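Local structure of ribonucleoside-diphosphate reductase subunit beta (Clostridium botulinum, 6ZJK) at residues 101-106 with 206-211; 171-176 with 277-282. The protein forms the di-iron R2 subunit of a ribonucleotide reductase, which reduces ribonucleoside diphosphates to the deoxyribonucleotides needed for DNA synthesis. All coordinates share one frame; numbering follows the deposited sequence.

How the contacts relate
Both contacts lie in the same all-helical subunit, their centres about 10 Å apart, but they differ in depth and character. Contact 1 is a buried apolar seam beside the metal centre, with the side chain of F208 about 4 Å from a bound iron. In contact 2 the polar cluster of 171-176 with 277-282 lies farther out, and the side chain of E279 is about 14 Å from iron. Helix 190-220 bridges them. S210 OG of this helix lies 2.6 Å from E279 OE2, and the Y207 ring, whose CE1 is 3.4 Å from R173 NH1, makes a cation-pi contact with the arginine. F102 of contact 1 also meets W282 of contact 2.

Contact 1. Residues 101-106 with 206-211; sequences SFLNFL and IYFYSG
With CG anti to its carbonyl carbon (chi1 -68°), L106 reaches out from helix 90-118 towards F208 and Y207, while F208, at an unusual chi1 of -101°, swings its ring back across the gap to meet it. The L106 and F208 side chains lie alongside each other, pointing opposite ways, and the outer part of the phenylalanine ring comes up obliquely to the base of the leucine: F208 CE2 is 3.6 Å from L106 CB and 3.7 Å from L106 CD1. The same methyl turns to the other neighbour, L106 CD1 resting 3.8 Å from Y207 CB, so that one branch fills the notch between the two aromatic residues. L103, a turn earlier, covers a face of the F208 ring near its rim, its CD2 lying 4.1 Å from F208 CE1. The ring tip also abuts backbone, F208 CZ being 4.0 Å from L103 O. At the margin the F102 ring approaches Y207 obliquely, with CE2 4.5 Å from Y207 CB, and its face is backed by L106 CG of its own helix.

These contacts are apolar, and all the residues that make them are buried. The two segments run nearly antiparallel at 150°, their axes 10.8 Å apart, with interlocking side chains filling the interval. Beyond them, Y144 of helix 124-151 packs on both L103 and F208, and E238, an iron ligand, touches F208. D107, another ligand, directly follows L106, and E204 lies one turn before F208. Y144 stands one turn beyond the ligand H140, the spacing of the radical tyrosine in class I relatives. This apolar lining beside a carboxylate-bridged di-iron centre, within a ferritin-like helical bundle, is characteristic of the R2 family.

Contact 2. Residues 171-176 with 277-282; sequences LERNKF and EHEIQW
R173 and E279 form the central salt bridge, with both terminal nitrogens of the arginine gripping one oxygen end-on. R173 NH2 donates to E279 OE1 over 2.8 Å at 154°, and R173 NH1 reaches the same OE1 over 3.0 Å along a more bent path. The oxygen lies in the guanidinium plane, but the arginine comes in tilted, from one face of the carboxylate. Bends at chi2 and chi3 carry the R173 chain over a face of the W282 indole, where NH2 is 3.3 Å from W282 CG.

Alongside, the H278 imidazole sets its edge against the face of F176 in a T-shaped pair, planes at 78° and centroids 4.7 Å apart. H278 CE1 leads, 3.5 Å from F176 CE2. A water ties the two clusters together: it accepts from R173 NH1 at 3.1 Å and hydrogen-bonds H278 ND1 at 2.9 Å.

In the second shell, the S210 hydroxyl meets the other carboxylate oxygen of E279, so that with R173 on OE1 both oxygens have a polar partner and the group's rotation is probably restrained, while Y207 adds a cation-pi contact to R173, which would favour its positive charge.

The segments of helices 168-186 and 262-287 run nearly antiparallel at 160°, and their wide spacing is bridged by these long side chains. Helix 190-220 supplies Y207 and S210, and helix 90-118 packs F102 against R173 and W282.

Contact 1. Residues 101-106 with 206-211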
loop_
_atom_site.group_PDB
_atom_site.type_symbol
_atom_site.label_atom_id
_atom_site.label_comp_id
_atom_site.label_asym_id
_atom_site.label_seq_id
_atom_site.Cartn_x
_atom_site.Cartn_y
_atom_site.Cartn_z
ATOM N N SER A 101 20.839 7.788 6.299
ATOM C CA SER A 101 19.894 7.840 7.412
ATOM C C SER A 101 18.806 8.880 7.152
ATOM O O SER A 101 17.624 8.632 7.420
ATOM C CB SER A 101 20.621 8.135 8.716
ATOM O OG SER A 101 19.707 8.526 9.722
ATOM N N PHE A 102 19.107 9.987 6.477
ATOM C CA PHE A 102 18.090 10.971 6.111
ATOM C C PHE A 102 17.086 10.406 5.119
ATOM O O PHE A 102 15.872 10.578 5.289
ATOM C CB PHE A 102 18.768 12.212 5.524
ATOM C CG PHE A 102 17.812 13.277 5.095
ATOM C CD1 PHE A 102 16.950 13.873 6.010
ATOM C CD2 PHE A 102 17.770 13.688 3.774
ATOM C CE1 PHE A 102 16.069 14.861 5.613
ATOM C CE2 PHE A 102 16.881 14.680 3.370
ATOM C CZ PHE A 102 16.043 15.272 4.300
ATOM N N LEU A 103 17.561 9.703 4.090
ATOM C CA LEU A 103 16.639 9.163 3.103
ATOM C C LEU A 103 15.708 8.113 3.724
ATOM O O LEU A 103 14.512 8.062 3.395
ATOM C CB LEU A 103 17.424 8.580 1.926
ATOM C CG LEU A 103 18.319 9.540 1.131
ATOM C CD1 LEU A 103 18.875 8.877 -0.133
ATOM C CD2 LEU A 103 17.611 10.863 0.787
ATOM N N ASN A 104 16.220 7.314 4.666
ATOM C CA ASN A 104 15.375 6.331 5.353
ATOM C C ASN A 104 14.278 7.018 6.151
ATOM O O ASN A 104 13.157 6.508 6.248
ATOM C CB ASN A 104 16.222 5.442 6.287
ATOM C CG ASN A 104 15.428 4.251 6.862
ATOM O OD1 ASN A 104 14.893 3.418 6.128
ATOM N ND2 ASN A 104 15.363 4.174 8.176
ATOM N N PHE A 105 14.586 8.166 6.745
ATOM C CA PHE A 105 13.545 8.949 7.391
ATOM C C PHE A 105 12.503 9.421 6.374
ATOM O O PHE A 105 11.296 9.382 6.654
ATOM C CB PHE A 105 14.163 10.146 8.120
ATOM C CG PHE A 105 13.176 11.237 8.397
ATOM C CD1 PHE A 105 12.407 11.209 9.552
ATOM C CD2 PHE A 105 12.977 12.274 7.478
ATOM C CE1 PHE A 105 11.481 12.212 9.799
ATOM C CE2 PHE A 105 12.050 13.260 7.715
ATOM C CZ PHE A 105 11.305 13.240 8.873
ATOM N N LEU A 106 12.925 9.810 5.180
ATOM C CA LEU A 106 12.003 10.330 4.170
ATOM C C LEU A 106 10.957 9.310 3.716
ATOM O O LEU A 106 9.822 9.560 3.752
ATOM C CB LEU A 106 12.742 10.934 3.000
ATOM C CG LEU A 106 13.540 12.199 3.209
ATOM C CD1 LEU A 106 14.095 12.725 1.941
ATOM C CD2 LEU A 106 12.898 13.260 4.026
ATOM N N ILE A 206 12.876 17.186 -5.017
ATOM C CA ILE A 206 14.052 17.965 -4.622
ATOM C C ILE A 206 14.946 17.182 -3.654
ATOM O O ILE A 206 16.127 16.958 -3.945
ATOM C CB ILE A 206 13.641 19.308 -4.006
ATOM C CG1 ILE A 206 12.821 20.132 -5.021
ATOM C CG2 ILE A 206 14.891 20.099 -3.557
ATOM C CD1 ILE A 206 13.585 20.496 -6.288
ATOM N N TYR A 207 14.396 16.751 -2.508
ATOM C CA TYR A 207 15.247 16.144 -1.478
ATOM C C TYR A 207 15.854 14.838 -1.975
ATOM O O TYR A 207 17.058 14.620 -1.831
ATOM C CB TYR A 207 14.469 15.906 -0.173
ATOM C CG TYR A 207 13.825 17.146 0.429
ATOM C CD1 TYR A 207 14.311 18.417 0.149
ATOM C CD2 TYR A 207 12.713 17.042 1.261
ATOM C CE1 TYR A 207 13.711 19.552 0.690
ATOM C CE2 TYR A 207 12.108 18.171 1.806
ATOM C CZ TYR A 207 12.611 19.422 1.514
ATOM O OH TYR A 207 12.027 20.555 2.045
ATOM N N PHE A 208 15.061 14.055 -2.663
ATOM C CA PHE A 208 15.545 12.823 -3.132
ATOM C C PHE A 208 16.554 12.968 -4.230
ATOM O O PHE A 208 17.459 12.225 -4.281
ATOM C CB PHE A 208 14.417 11.836 -3.475
ATOM C CG PHE A 208 14.188 10.814 -2.429
ATOM C CD1 PHE A 208 14.969 9.713 -2.345
ATOM C CD2 PHE A 208 13.241 10.984 -1.522
ATOM C CE1 PHE A 208 14.772 8.811 -1.355
ATOM C CE2 PHE A 208 13.047 10.099 -0.519
ATOM C CZ PHE A 208 13.818 9.015 -0.446
ATOM N N TYR A 209 16.362 13.925 -5.114
ATOM C CA TYR A 209 17.264 14.163 -6.235
ATOM C C TYR A 209 18.625 14.601 -5.742
ATOM O O TYR A 209 19.590 14.252 -6.276
ATOM C CB TYR A 209 16.631 15.081 -7.290
ATOM C CG TYR A 209 15.765 14.310 -8.230
ATOM C CD1 TYR A 209 14.517 13.947 -7.880
ATOM C CD2 TYR A 209 16.221 13.916 -9.434
ATOM C CE1 TYR A 209 13.726 13.212 -8.711
ATOM C CE2 TYR A 209 15.442 13.185 -10.280
ATOM C CZ TYR A 209 14.193 12.834 -9.890
ATOM O OH TYR A 209 13.435 12.114 -10.707
ATOM N N SER A 210 18.658 15.350 -4.685
ATOM C CA SER A 210 19.928 15.707 -4.060
ATOM C C SER A 210 20.674 14.470 -3.564
ATOM O O SER A 210 21.899 14.379 -3.697
ATOM C CB SER A 210 19.688 16.680 -2.911
ATOM O OG SER A 210 20.876 16.890 -2.144
ATOM N N GLY A 211 19.951 13.557 -2.918
ATOM C CA GLY A 211 20.601 12.361 -2.405
ATOM C C GLY A 211 21.138 11.471 -3.513
ATOM O O GLY A 211 22.234 10.907 -3.391
#

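Contact 2. Residues 171-176 with 277-282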
loop_
_atom_site.group_PDB
_atom_site.type_symbol
_atom_site.label_atom_id
_atom_site.label_comp_id
_atom_site.label_asym_id
_atom_site.label_seq_id
_atom_site.Cartn_x
_atom_site.Cartn_y
_atom_site.Cartn_z
ATOM N N LEU A 171 18.473 16.243 12.908
ATOM C CA LEU A 171 17.282 16.231 13.686
ATOM C C LEU A 171 16.350 17.379 13.375
ATOM O O LEU A 171 15.197 17.177 13.240
ATOM C CB LEU A 171 17.620 16.252 15.148
ATOM C CG LEU A 171 16.700 15.579 16.132
ATOM C CD1 LEU A 171 16.555 16.391 17.360
ATOM C CD2 LEU A 171 15.348 15.320 15.566
ATOM N N GLU A 172 16.835 18.590 13.266
ATOM C CA GLU A 172 15.927 19.697 13.019
ATOM C C GLU A 172 15.263 19.595 11.669
ATOM O O GLU A 172 14.142 19.938 11.545
ATOM C CB GLU A 172 16.575 21.056 13.220
ATOM C CG GLU A 172 16.931 21.405 14.660
ATOM C CD GLU A 172 15.752 21.721 15.567
ATOM O OE1 GLU A 172 14.778 22.376 15.127
ATOM O OE2 GLU A 172 15.801 21.296 16.745
ATOM N N ARG A 173 15.975 19.129 10.668
ATOM C CA ARG A 173 15.428 18.930 9.351
ATOM C C ARG A 173 14.243 18.004 9.475
ATOM O O ARG A 173 13.141 18.346 9.089
ATOM C CB ARG A 173 16.453 18.304 8.451
ATOM C CG ARG A 173 17.292 19.262 7.669
ATOM C CD ARG A 173 17.674 18.713 6.307
ATOM N NE ARG A 173 16.771 19.151 5.262
ATOM C CZ ARG A 173 16.876 18.826 3.999
ATOM N NH1 ARG A 173 16.012 19.287 3.162
ATOM N NH2 ARG A 173 17.816 18.076 3.552
ATOM N N ASN A 174 14.457 16.872 10.116
ATOM C CA ASN A 174 13.430 15.886 10.347
ATOM C C ASN A 174 12.215 16.472 10.990
ATOM O O ASN A 174 11.144 16.284 10.532
ATOM C CB ASN A 174 13.967 14.732 11.145
ATOM C CG ASN A 174 14.833 13.827 10.334
ATOM O OD1 ASN A 174 15.123 14.100 9.218
ATOM N ND2 ASN A 174 15.249 12.757 10.907
ATOM N N LYS A 175 12.377 17.257 12.009
ATOM C CA LYS A 175 11.237 17.850 12.636
ATOM C C LYS A 175 10.513 18.801 11.737
ATOM O O LYS A 175 9.329 18.879 11.763
ATOM C CB LYS A 175 11.684 18.582 13.854
ATOM C CG LYS A 175 11.855 17.678 15.025
ATOM C CD LYS A 175 12.975 18.169 15.886
ATOM C CE LYS A 175 12.525 19.239 16.837
ATOM N NZ LYS A 175 13.398 19.275 18.021
ATOM N N PHE A 176 11.242 19.569 10.975
ATOM C CA PHE A 176 10.631 20.488 10.061
ATOM C C PHE A 176 9.756 19.746 9.074
ATOM O O PHE A 176 8.617 20.003 8.970
ATOM C CB PHE A 176 11.703 21.236 9.296
ATOM C CG PHE A 176 11.175 22.140 8.231
ATOM C CD1 PHE A 176 10.555 23.306 8.556
ATOM C CD2 PHE A 176 11.296 21.821 6.920
ATOM C CE1 PHE A 176 10.058 24.128 7.594
ATOM C CE2 PHE A 176 10.799 22.635 5.950
ATOM C CZ PHE A 176 10.194 23.795 6.289
ATOM N N GLU A 277 16.559 26.104 -0.184
ATOM C CA GLU A 277 17.553 26.657 0.694
ATOM C C GLU A 277 18.039 25.617 1.689
ATOM O O GLU A 277 19.191 25.442 1.860
ATOM C CB GLU A 277 17.031 27.919 1.341
ATOM C CG GLU A 277 17.259 29.169 0.501
ATOM C CD GLU A 277 16.421 30.346 0.945
ATOM O OE1 GLU A 277 16.132 30.442 2.130
ATOM O OE2 GLU A 277 16.023 31.169 0.102
ATOM N N HIS A 278 17.124 24.904 2.298
ATOM C CA HIS A 278 17.454 23.837 3.194
ATOM C C HIS A 278 18.289 22.749 2.539
ATOM O O HIS A 278 19.259 22.367 3.064
ATOM C CB HIS A 278 16.212 23.183 3.736
ATOM C CG HIS A 278 15.429 24.021 4.671
ATOM N ND1 HIS A 278 14.243 23.608 5.206
ATOM C CD2 HIS A 278 15.645 25.252 5.164
ATOM C CE1 HIS A 278 13.762 24.539 5.992
ATOM N NE2 HIS A 278 14.596 25.550 5.986
ATOM N N GLU A 279 17.921 22.275 1.375
ATOM C CA GLU A 279 18.604 21.172 0.709
ATOM C C GLU A 279 20.020 21.558 0.283
ATOM O O GLU A 279 20.937 20.732 0.335
ATOM C CB GLU A 279 17.761 20.691 -0.473
ATOM C CG GLU A 279 18.239 19.420 -1.099
ATOM C CD GLU A 279 18.343 18.262 -0.087
ATOM O OE1 GLU A 279 17.470 18.114 0.804
ATOM O OE2 GLU A 279 19.346 17.527 -0.151
ATOM N N ILE A 280 20.217 22.796 -0.162
ATOM C CA ILE A 280 21.561 23.254 -0.517
ATOM C C ILE A 280 22.453 23.280 0.720
ATOM O O ILE A 280 23.594 22.793 0.712
ATOM C CB ILE A 280 21.490 24.640 -1.174
ATOM C CG1 ILE A 280 20.815 24.564 -2.545
ATOM C CG2 ILE A 280 22.883 25.230 -1.322
ATOM C CD1 ILE A 280 20.627 25.938 -3.209
ATOM N N GLN A 281 21.947 23.886 1.793
ATOM C CA GLN A 281 22.767 23.946 2.998
ATOM C C GLN A 281 23.046 22.556 3.569
ATOM O O GLN A 281 24.183 22.248 3.932
ATOM C CB GLN A 281 22.026 24.788 4.021
ATOM C CG GLN A 281 22.880 25.589 4.929
ATOM C CD GLN A 281 22.038 26.307 5.954
ATOM O OE1 GLN A 281 22.406 27.398 6.430
ATOM N NE2 GLN A 281 20.886 25.741 6.264
ATOM N N TRP A 282 22.117 21.595 3.462
ATOM C CA TRP A 282 22.347 20.220 3.896
ATOM C C TRP A 282 23.367 19.534 2.998
ATOM O O TRP A 282 24.276 18.858 3.490
ATOM C CB TRP A 282 21.016 19.451 3.890
ATOM C CG TRP A 282 21.127 17.940 3.986
ATOM C CD1 TRP A 282 20.985 17.045 2.966
ATOM C CD2 TRP A 282 21.365 17.156 5.171
ATOM N NE1 TRP A 282 21.129 15.758 3.435
ATOM C CE2 TRP A 282 21.363 15.799 4.783
ATOM C CE3 TRP A 282 21.585 17.471 6.516
ATOM C CZ2 TRP A 282 21.578 14.756 5.694
ATOM C CZ3 TRP A 282 21.803 16.430 7.425
ATOM C CH2 TRP A 282 21.795 15.091 7.006
HETATM O O HOH W 1 13.644 20.911 4.446
#